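PDB 3JW4: transcriptional regulator, MarR/EmrR family from Clostridium acetobutylicum, which probably binds DNA as a dimeric transcription factor of the MarR family and so regulates gene expression. Local coordinates for residues 33-47 and 111-123. Sequence-based numbering, arbitrary orientation.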
ATOM      1  N   ARG B  33      -9.411  -3.346 -13.433  1.00 32.14           N
ATOM      2  CA  ARG B  33      -9.197  -3.350 -14.889  1.00 32.47           C
ATOM      3  C   ARG B  33      -8.189  -4.432 -15.368  1.00 31.93           C
ATOM      4  O   ARG B  33      -8.209  -4.890 -16.524  1.00 31.19           O
ATOM      5  CB  ARG B  33      -8.750  -1.960 -15.344  1.00 33.19           C
ATOM      6  CG  ARG B  33      -9.677  -1.369 -16.407  1.00 36.17           C
ATOM      7  CD  ARG B  33      -9.331   0.082 -16.740  1.00 38.60           C
ATOM      8  NE  ARG B  33      -8.975   0.252 -18.151  1.00 40.51           N
ATOM      9  CZ  ARG B  33      -8.597   1.401 -18.701  1.00 43.05           C
ATOM     10  NH1 ARG B  33      -8.283   1.430 -19.991  1.00 44.77           N
ATOM     11  NH2 ARG B  33      -8.540   2.523 -17.981  1.00 43.14           N
ATOM     12  N   LEU B  34      -7.311  -4.836 -14.462  1.00 31.07           N
ATOM     13  CA  LEU B  34      -6.341  -5.870 -14.745  1.00 30.56           C
ATOM     14  C   LEU B  34      -6.938  -7.256 -14.499  1.00 31.18           C
ATOM     15  O   LEU B  34      -6.678  -8.195 -15.269  1.00 30.01           O
ATOM     16  CB  LEU B  34      -5.120  -5.684 -13.856  1.00 29.72           C
ATOM     17  CG  LEU B  34      -4.315  -4.423 -14.129  1.00 28.69           C
ATOM     18  CD1 LEU B  34      -3.403  -4.151 -12.923  1.00 27.38           C
ATOM     19  CD2 LEU B  34      -3.544  -4.554 -15.429  1.00 25.25           C
ATOM     20  N   ALA B  35      -7.698  -7.368 -13.403  1.00 31.43           N
ATOM     21  CA  ALA B  35      -8.302  -8.631 -12.941  1.00 32.24           C
ATOM     22  C   ALA B  35      -9.193  -9.241 -14.009  1.00 32.95           C
ATOM     23  O   ALA B  35      -9.274 -10.472 -14.129  1.00 32.60           O
ATOM     24  CB  ALA B  35      -9.123  -8.410 -11.647  1.00 32.00           C
ATOM     25  N   GLU B  36      -9.849  -8.383 -14.784  1.00 33.56           N
ATOM     26  CA  GLU B  36     -10.660  -8.845 -15.910  1.00 34.50           C
ATOM     27  C   GLU B  36      -9.800  -9.607 -16.922  1.00 33.95           C
ATOM     28  O   GLU B  36     -10.269 -10.543 -17.568  1.00 34.33           O
ATOM     29  CB  GLU B  36     -11.435  -7.681 -16.574  1.00 34.65           C
ATOM     30  CG  GLU B  36     -12.936  -7.706 -16.324  1.00 35.78           C
ATOM     31  CD  GLU B  36     -13.343  -7.311 -14.907  1.00 36.86           C
ATOM     32  OE1 GLU B  36     -13.016  -6.169 -14.482  1.00 39.54           O
ATOM     33  OE2 GLU B  36     -14.013  -8.126 -14.230  1.00 30.47           O
ATOM     34  N   LEU B  37      -8.533  -9.241 -17.012  1.00 34.03           N
ATOM     35  CA  LEU B  37      -7.589  -9.906 -17.929  1.00 33.73           C
ATOM     36  C   LEU B  37      -6.777 -11.008 -17.265  1.00 33.32           C
ATOM     37  O   LEU B  37      -5.739 -11.396 -17.781  1.00 33.20           O
ATOM     38  CB  LEU B  37      -6.618  -8.887 -18.522  1.00 33.40           C
ATOM     39  CG  LEU B  37      -7.240  -7.587 -19.017  1.00 32.62           C
ATOM     40  CD1 LEU B  37      -6.092  -6.691 -19.568  1.00 35.57           C
ATOM     41  CD2 LEU B  37      -8.319  -7.879 -20.044  1.00 33.09           C
ATOM     42  N   GLY B  38      -7.233 -11.483 -16.107  1.00 33.21           N
ATOM     43  CA  GLY B  38      -6.509 -12.503 -15.347  1.00 32.54           C
ATOM     44  C   GLY B  38      -5.081 -12.125 -15.022  1.00 32.01           C
ATOM     45  O   GLY B  38      -4.229 -13.010 -14.821  1.00 31.68           O
ATOM     46  N   LEU B  39      -4.830 -10.808 -14.972  1.00 31.40           N
ATOM     47  CA  LEU B  39      -3.527 -10.246 -14.638  1.00 30.98           C
ATOM     48  C   LEU B  39      -3.590  -9.526 -13.300  1.00 29.65           C
ATOM     49  O   LEU B  39      -4.686  -9.346 -12.710  1.00 30.22           O
ATOM     50  CB  LEU B  39      -3.103  -9.244 -15.689  1.00 31.88           C
ATOM     51  CG  LEU B  39      -2.778  -9.746 -17.097  1.00 34.37           C
ATOM     52  CD1 LEU B  39      -3.020  -8.597 -18.112  1.00 35.75           C
ATOM     53  CD2 LEU B  39      -1.337 -10.272 -17.175  1.00 36.81           C
ATOM     54  N   ASN B  40      -2.419  -9.142 -12.812  1.00 26.64           N
ATOM     55  CA  ASN B  40      -2.333  -8.298 -11.637  1.00 25.51           C
ATOM     56  C   ASN B  40      -1.167  -7.343 -11.815  1.00 24.09           C
ATOM     57  O   ASN B  40      -0.332  -7.528 -12.698  1.00 22.65           O
ATOM     58  CB  ASN B  40      -2.211  -9.127 -10.358  1.00 25.46           C
ATOM     59  CG  ASN B  40      -1.031 -10.074 -10.398  1.00 26.22           C
ATOM     60  OD1 ASN B  40       0.108  -9.658 -10.253  1.00 27.41           O
ATOM     61  ND2 ASN B  40      -1.303 -11.351 -10.598  1.00 28.92           N
ATOM     62  N   SER B  41      -1.121  -6.316 -10.986  1.00 23.23           N
ATOM     63  CA  SER B  41      -0.177  -5.232 -11.188  1.00 23.36           C
ATOM     64  C   SER B  41       1.301  -5.648 -10.985  1.00 23.37           C
ATOM     65  O   SER B  41       2.209  -5.078 -11.618  1.00 21.91           O
ATOM     66  CB  SER B  41      -0.532  -4.061 -10.278  1.00 23.54           C
ATOM     67  OG  SER B  41      -0.355  -4.446  -8.948  1.00 24.16           O
ATOM     68  N   GLN B  42       1.525  -6.624 -10.114  1.00 22.65           N
ATOM     69  CA  GLN B  42       2.870  -7.110  -9.862  1.00 24.44           C
ATOM     70  C   GLN B  42       3.440  -7.841 -11.108  1.00 23.96           C
ATOM     71  O   GLN B  42       4.595  -7.605 -11.490  1.00 22.69           O
ATOM     72  CB  GLN B  42       2.902  -7.969  -8.591  1.00 25.33           C
ATOM     73  CG  GLN B  42       4.109  -8.891  -8.461  1.00 30.14           C
ATOM     74  CD  GLN B  42       4.549  -9.145  -7.002  1.00 35.72           C
ATOM     75  OE1 GLN B  42       3.714  -9.329  -6.083  1.00 37.81           O
ATOM     76  NE2 GLN B  42       5.881  -9.151  -6.792  1.00 37.70           N
ATOM     77  N   GLN B  43       2.631  -8.674 -11.747  1.00 23.77           N
ATOM     78  CA  GLN B  43       3.010  -9.297 -13.015  1.00 24.92           C
ATOM     79  C   GLN B  43       3.322  -8.265 -14.072  1.00 24.20           C
ATOM     80  O   GLN B  43       4.275  -8.415 -14.795  1.00 23.04           O
ATOM     81  CB  GLN B  43       1.907 -10.148 -13.601  1.00 25.07           C
ATOM     82  CG  GLN B  43       1.590 -11.348 -12.822  1.00 28.79           C
ATOM     83  CD  GLN B  43       0.271 -11.940 -13.286  1.00 30.52           C
ATOM     84  OE1 GLN B  43      -0.613 -11.219 -13.756  1.00 33.11           O
ATOM     85  NE2 GLN B  43       0.154 -13.236 -13.191  1.00 29.07           N
ATOM     86  N   GLY B  44       2.484  -7.240 -14.159  1.00 24.30           N
ATOM     87  CA  GLY B  44       2.673  -6.144 -15.110  1.00 23.86           C
ATOM     88  C   GLY B  44       3.959  -5.383 -14.907  1.00 24.11           C
ATOM     89  O   GLY B  44       4.697  -5.155 -15.854  1.00 23.49           O
ATOM     90  N   ARG B  45       4.214  -4.985 -13.666  1.00 24.24           N
ATOM     91  CA  ARG B  45       5.487  -4.398 -13.272  1.00 24.91           C
ATOM     92  C   ARG B  45       6.701  -5.283 -13.608  1.00 24.06           C
ATOM     93  O   ARG B  45       7.725  -4.798 -14.098  1.00 24.05           O
ATOM     94  CB  ARG B  45       5.470  -4.129 -11.755  1.00 25.97           C
ATOM     95  CG  ARG B  45       5.232  -2.716 -11.362  1.00 30.02           C
ATOM     96  CD  ARG B  45       3.859  -2.144 -11.700  1.00 34.69           C
ATOM     97  NE  ARG B  45       4.051  -0.820 -12.320  1.00 39.29           N
ATOM     98  CZ  ARG B  45       3.281   0.256 -12.160  1.00 40.58           C
ATOM     99  NH1 ARG B  45       3.612   1.371 -12.809  1.00 41.19           N
ATOM    100  NH2 ARG B  45       2.207   0.241 -11.375  1.00 41.57           N
HETATM  101  N   MSE B  46       6.588  -6.572 -13.315  1.00 23.79           N
HETATM  102  CA  MSE B  46       7.665  -7.517 -13.599  0.70 24.25           C
HETATM  103  C   MSE B  46       7.923  -7.607 -15.103  1.00 23.92           C
HETATM  104  O   MSE B  46       9.066  -7.456 -15.541  1.00 24.60           O
HETATM  105  CB  MSE B  46       7.346  -8.911 -13.049  0.70 24.76           C
HETATM  106  CG  MSE B  46       8.329  -9.972 -13.495  0.70 26.65           C
HETATM  107 SE   MSE B  46       8.421 -11.475 -12.287  0.60 34.85          SE
HETATM  108  CE  MSE B  46       8.943 -10.481 -10.741  0.70 28.45           C
ATOM    109  N   ILE B  47       6.883  -7.836 -15.889  1.00 22.73           N
ATOM    110  CA  ILE B  47       7.055  -7.912 -17.345  1.00 22.58           C
ATOM    111  C   ILE B  47       7.641  -6.606 -17.914  1.00 20.77           C
ATOM    112  O   ILE B  47       8.510  -6.648 -18.761  1.00 18.33           O
ATOM    113  CB  ILE B  47       5.770  -8.174 -18.109  1.00 22.97           C
ATOM    114  CG1 ILE B  47       5.119  -9.453 -17.716  1.00 26.60           C
ATOM    115  CG2 ILE B  47       6.087  -8.428 -19.612  1.00 27.82           C
ATOM    116  CD1 ILE B  47       3.828  -9.666 -18.476  1.00 29.41           C
ATOM    117  N   VAL B 111       2.657  -5.938 -22.239  1.00 17.61           N
ATOM    118  CA  VAL B 111       3.277  -4.811 -21.554  1.00 18.06           C
ATOM    119  C   VAL B 111       2.538  -3.528 -21.943  1.00 17.34           C
ATOM    120  O   VAL B 111       2.233  -2.698 -21.113  1.00 16.21           O
ATOM    121  CB  VAL B 111       4.766  -4.657 -21.951  1.00 18.78           C
ATOM    122  CG1 VAL B 111       5.226  -3.196 -21.776  1.00 19.64           C
ATOM    123  CG2 VAL B 111       5.654  -5.603 -21.138  1.00 21.46           C
ATOM    124  N   GLU B 112       2.223  -3.396 -23.223  1.00 17.22           N
ATOM    125  CA  GLU B 112       1.612  -2.187 -23.705  1.00 17.51           C
ATOM    126  C   GLU B 112       0.200  -2.023 -23.146  1.00 18.08           C
ATOM    127  O   GLU B 112      -0.162  -0.928 -22.733  1.00 17.30           O
ATOM    128  CB  GLU B 112       1.616  -2.113 -25.238  1.00 17.92           C
ATOM    129  CG  GLU B 112       1.336  -0.691 -25.721  1.00 19.40           C
ATOM    130  CD  GLU B 112       1.095  -0.597 -27.209  1.00 21.46           C
ATOM    131  OE1 GLU B 112       1.584  -1.468 -27.990  1.00 21.60           O
ATOM    132  OE2 GLU B 112       0.390   0.361 -27.587  1.00 23.20           O
ATOM    133  N   GLU B 113      -0.582  -3.095 -23.098  1.00 18.73           N
ATOM    134  CA  GLU B 113      -1.909  -3.012 -22.501  1.00 20.64           C
ATOM    135  C   GLU B 113      -1.812  -2.681 -20.997  1.00 20.68           C
ATOM    136  O   GLU B 113      -2.555  -1.839 -20.562  1.00 19.51           O
ATOM    137  CB  GLU B 113      -2.762  -4.270 -22.731  1.00 21.54           C
ATOM    138  CG  GLU B 113      -3.111  -4.570 -24.218  1.00 25.37           C
ATOM    139  CD  GLU B 113      -4.312  -3.771 -24.777  1.00 30.01           C
ATOM    140  OE1 GLU B 113      -4.834  -2.858 -24.084  1.00 34.70           O
ATOM    141  OE2 GLU B 113      -4.730  -4.055 -25.931  1.00 33.06           O
ATOM    142  N   PHE B 114      -0.876  -3.302 -20.255  1.00 21.64           N
ATOM    143  CA  PHE B 114      -0.590  -2.938 -18.858  1.00 22.98           C
ATOM    144  C   PHE B 114      -0.341  -1.432 -18.771  1.00 22.40           C
ATOM    145  O   PHE B 114      -1.038  -0.729 -18.074  1.00 21.01           O
ATOM    146  CB  PHE B 114       0.661  -3.643 -18.272  1.00 23.36           C
ATOM    147  CG  PHE B 114       0.390  -4.962 -17.583  1.00 28.70           C
ATOM    148  CD1 PHE B 114      -0.315  -5.016 -16.382  1.00 30.00           C
ATOM    149  CD2 PHE B 114       0.911  -6.162 -18.112  1.00 33.52           C
ATOM    150  CE1 PHE B 114      -0.536  -6.237 -15.742  1.00 33.61           C
ATOM    151  CE2 PHE B 114       0.692  -7.406 -17.476  1.00 35.13           C
ATOM    152  CZ  PHE B 114      -0.038  -7.447 -16.289  1.00 34.82           C
ATOM    153  N   ASN B 115       0.672  -0.968 -19.496  1.00 23.07           N
ATOM    154  CA  ASN B 115       1.056   0.436 -19.484  1.00 23.57           C
ATOM    155  C   ASN B 115      -0.097   1.382 -19.760  1.00 23.60           C
ATOM    156  O   ASN B 115      -0.227   2.390 -19.075  1.00 22.19           O
ATOM    157  CB  ASN B 115       2.210   0.713 -20.450  1.00 24.51           C
ATOM    158  CG  ASN B 115       3.527   0.148 -19.944  1.00 26.79           C
ATOM    159  OD1 ASN B 115       3.581  -0.433 -18.856  1.00 31.43           O
ATOM    160  ND2 ASN B 115       4.584   0.286 -20.737  1.00 30.54           N
ATOM    161  N   ASN B 116      -0.950   1.058 -20.726  1.00 23.25           N
ATOM    162  CA  ASN B 116      -2.095   1.931 -20.997  1.00 24.10           C
ATOM    163  C   ASN B 116      -3.056   2.033 -19.811  1.00 23.83           C
ATOM    164  O   ASN B 116      -3.575   3.104 -19.542  1.00 22.48           O
ATOM    165  CB  ASN B 116      -2.846   1.507 -22.248  1.00 25.43           C
ATOM    166  CG  ASN B 116      -1.969   1.568 -23.486  1.00 27.98           C
ATOM    167  OD1 ASN B 116      -1.084   2.411 -23.580  1.00 31.74           O
ATOM    168  ND2 ASN B 116      -2.170   0.644 -24.404  1.00 33.21           N
ATOM    169  N   ILE B 117      -3.275   0.931 -19.100  1.00 23.14           N
ATOM    170  CA  ILE B 117      -4.131   0.963 -17.936  1.00 23.01           C
ATOM    171  C   ILE B 117      -3.523   1.899 -16.885  1.00 23.92           C
ATOM    172  O   ILE B 117      -4.203   2.800 -16.383  1.00 23.26           O
ATOM    173  CB  ILE B 117      -4.383  -0.443 -17.391  1.00 23.03           C
ATOM    174  CG1 ILE B 117      -5.221  -1.246 -18.408  1.00 21.32           C
ATOM    175  CG2 ILE B 117      -5.121  -0.374 -16.073  1.00 22.65           C
ATOM    176  CD1 ILE B 117      -5.561  -2.653 -17.943  1.00 20.71           C
ATOM    177  N   PHE B 118      -2.230   1.742 -16.622  1.00 24.59           N
ATOM    178  CA  PHE B 118      -1.534   2.588 -15.642  1.00 25.69           C
ATOM    179  C   PHE B 118      -1.536   4.060 -16.049  1.00 26.25           C
ATOM    180  O   PHE B 118      -1.630   4.949 -15.197  1.00 25.21           O
ATOM    181  CB  PHE B 118      -0.091   2.121 -15.410  1.00 25.97           C
ATOM    182  CG  PHE B 118       0.039   0.707 -14.837  1.00 28.96           C
ATOM    183  CD1 PHE B 118      -0.815   0.243 -13.860  1.00 30.93           C
ATOM    184  CD2 PHE B 118       1.083  -0.125 -15.256  1.00 32.50           C
ATOM    185  CE1 PHE B 118      -0.658  -1.044 -13.317  1.00 33.49           C
ATOM    186  CE2 PHE B 118       1.249  -1.423 -14.739  1.00 34.16           C
ATOM    187  CZ  PHE B 118       0.376  -1.880 -13.754  1.00 34.68           C
ATOM    188  N   LEU B 119      -1.438   4.321 -17.345  1.00 26.88           N
ATOM    189  CA  LEU B 119      -1.455   5.684 -17.837  1.00 28.29           C
ATOM    190  C   LEU B 119      -2.845   6.363 -17.698  1.00 28.97           C
ATOM    191  O   LEU B 119      -2.919   7.572 -17.398  1.00 28.23           O
ATOM    192  CB  LEU B 119      -1.003   5.727 -19.280  1.00 29.28           C
ATOM    193  CG  LEU B 119      -0.441   7.077 -19.713  1.00 32.65           C
ATOM    194  CD1 LEU B 119       1.011   7.245 -19.191  1.00 33.96           C
ATOM    195  CD2 LEU B 119      -0.523   7.223 -21.236  1.00 33.93           C
ATOM    196  N   GLU B 120      -3.934   5.609 -17.898  1.00 28.63           N
ATOM    197  CA  GLU B 120      -5.271   6.176 -17.704  1.00 29.25           C
ATOM    198  C   GLU B 120      -5.503   6.464 -16.211  1.00 28.60           C
ATOM    199  O   GLU B 120      -6.115   7.460 -15.872  1.00 28.23           O
ATOM    200  CB  GLU B 120      -6.385   5.283 -18.254  1.00 29.61           C
ATOM    201  CG  GLU B 120      -6.195   4.844 -19.741  1.00 32.59           C
ATOM    202  CD  GLU B 120      -7.511   4.675 -20.526  1.00 36.50           C
ATOM    203  OE1 GLU B 120      -8.586   4.514 -19.879  1.00 38.04           O
ATOM    204  OE2 GLU B 120      -7.462   4.702 -21.791  1.00 36.07           O
ATOM    205  N   VAL B 121      -5.015   5.589 -15.340  1.00 28.10           N
ATOM    206  CA  VAL B 121      -5.118   5.813 -13.904  1.00 28.68           C
ATOM    207  C   VAL B 121      -4.321   7.054 -13.507  1.00 28.23           C
ATOM    208  O   VAL B 121      -4.807   7.892 -12.753  1.00 29.31           O
ATOM    209  CB  VAL B 121      -4.687   4.582 -13.083  1.00 28.72           C
ATOM    210  CG1 VAL B 121      -4.599   4.921 -11.582  1.00 29.65           C
ATOM    211  CG2 VAL B 121      -5.668   3.419 -13.310  1.00 27.31           C
ATOM    212  N   GLU B 122      -3.129   7.200 -14.046  1.00 27.62           N
ATOM    213  CA  GLU B 122      -2.297   8.374 -13.781  1.00 27.25           C
ATOM    214  C   GLU B 122      -3.018   9.659 -14.164  1.00 27.39           C
ATOM    215  O   GLU B 122      -2.985  10.658 -13.427  1.00 27.79           O
ATOM    216  CB  GLU B 122      -0.972   8.272 -14.551  1.00 26.91           C
ATOM    217  CG  GLU B 122      -0.051   9.508 -14.465  1.00 26.87           C
ATOM    218  CD  GLU B 122       0.792   9.547 -13.201  1.00 27.28           C
ATOM    219  OE1 GLU B 122       0.661   8.651 -12.341  1.00 28.82           O
ATOM    220  OE2 GLU B 122       1.614  10.475 -13.070  1.00 29.93           O
ATOM    221  N   GLU B 123      -3.653   9.646 -15.330  1.00 27.15           N
ATOM    222  CA  GLU B 123      -4.341  10.815 -15.842  1.00 26.92           C
ATOM    223  C   GLU B 123      -5.554  11.177 -14.984  1.00 25.47           C
ATOM    224  O   GLU B 123      -5.970  12.318 -14.980  1.00 24.71           O
ATOM    225  CB  GLU B 123      -4.749  10.612 -17.311  1.00 27.87           C
ATOM    226  CG  GLU B 123      -3.595  10.916 -18.310  1.00 32.05           C
ATOM    227  CD  GLU B 123      -3.749  10.271 -19.708  1.00 37.39           C
ATOM    228  OE1 GLU B 123      -4.438   9.224 -19.838  1.00 39.60           O
ATOM    229  OE2 GLU B 123      -3.155  10.814 -20.681  1.00 40.92           O
TER
HETATM  230  O   HOH W   1       4.927  -2.011 -17.116  1.00 35.14           O
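The ring of Phe-114 lies with one face over the CA of Gly-44, and glycine suits this place because a CB here would point straight into the ring. Phe-114 is a knob in a hole of Leu-34, Gln-43, Gly-44 and Ile-47. Leu-39 CD1 packs off-centre on its ring, while Leu-34 CD2 comes obliquely to within 3.4 Å of Phe-114 CD1; the branched end of buried Leu-34 also reaches Phe-118 through CD1. Phe-118, one turn further along helix 105-126, carries the flat guanidinium of Arg-45 on one face, planes 7° apart and Arg-45 CZ 3.8 Å from the ring centroid, a cation-pi stack; Ser-41 CB stands at the edge of the Phe-118 ring. Bends at chi2 (66°) and chi3 (-133°) fold the arginine over the ring, near Thr-13 of the second subunit.

At the far end, Ile-117 CG1 lies over one face of the Arg-33 guanidinium, whose edge meets Glu-120 in a salt bridge: NH2 of Arg-33, 2.8 Å from OE1 of Glu-120, and, weakly, NH1 both donate to that oxygen. At the opposite end the branch methyls Ile-47 CG2 and Val-111 CG2 meet, and Ile-47 CD1 reaches Phe-114.

Gly-38, taking positive phi easily, is the C-prime residue of the Schellman motif ending helix 14-35; Asn-40 and Gln-43 form the capping box starting helix 41-53. This interhelical corner packs on long helix 105-126 in the MarR-type winged-helix fold.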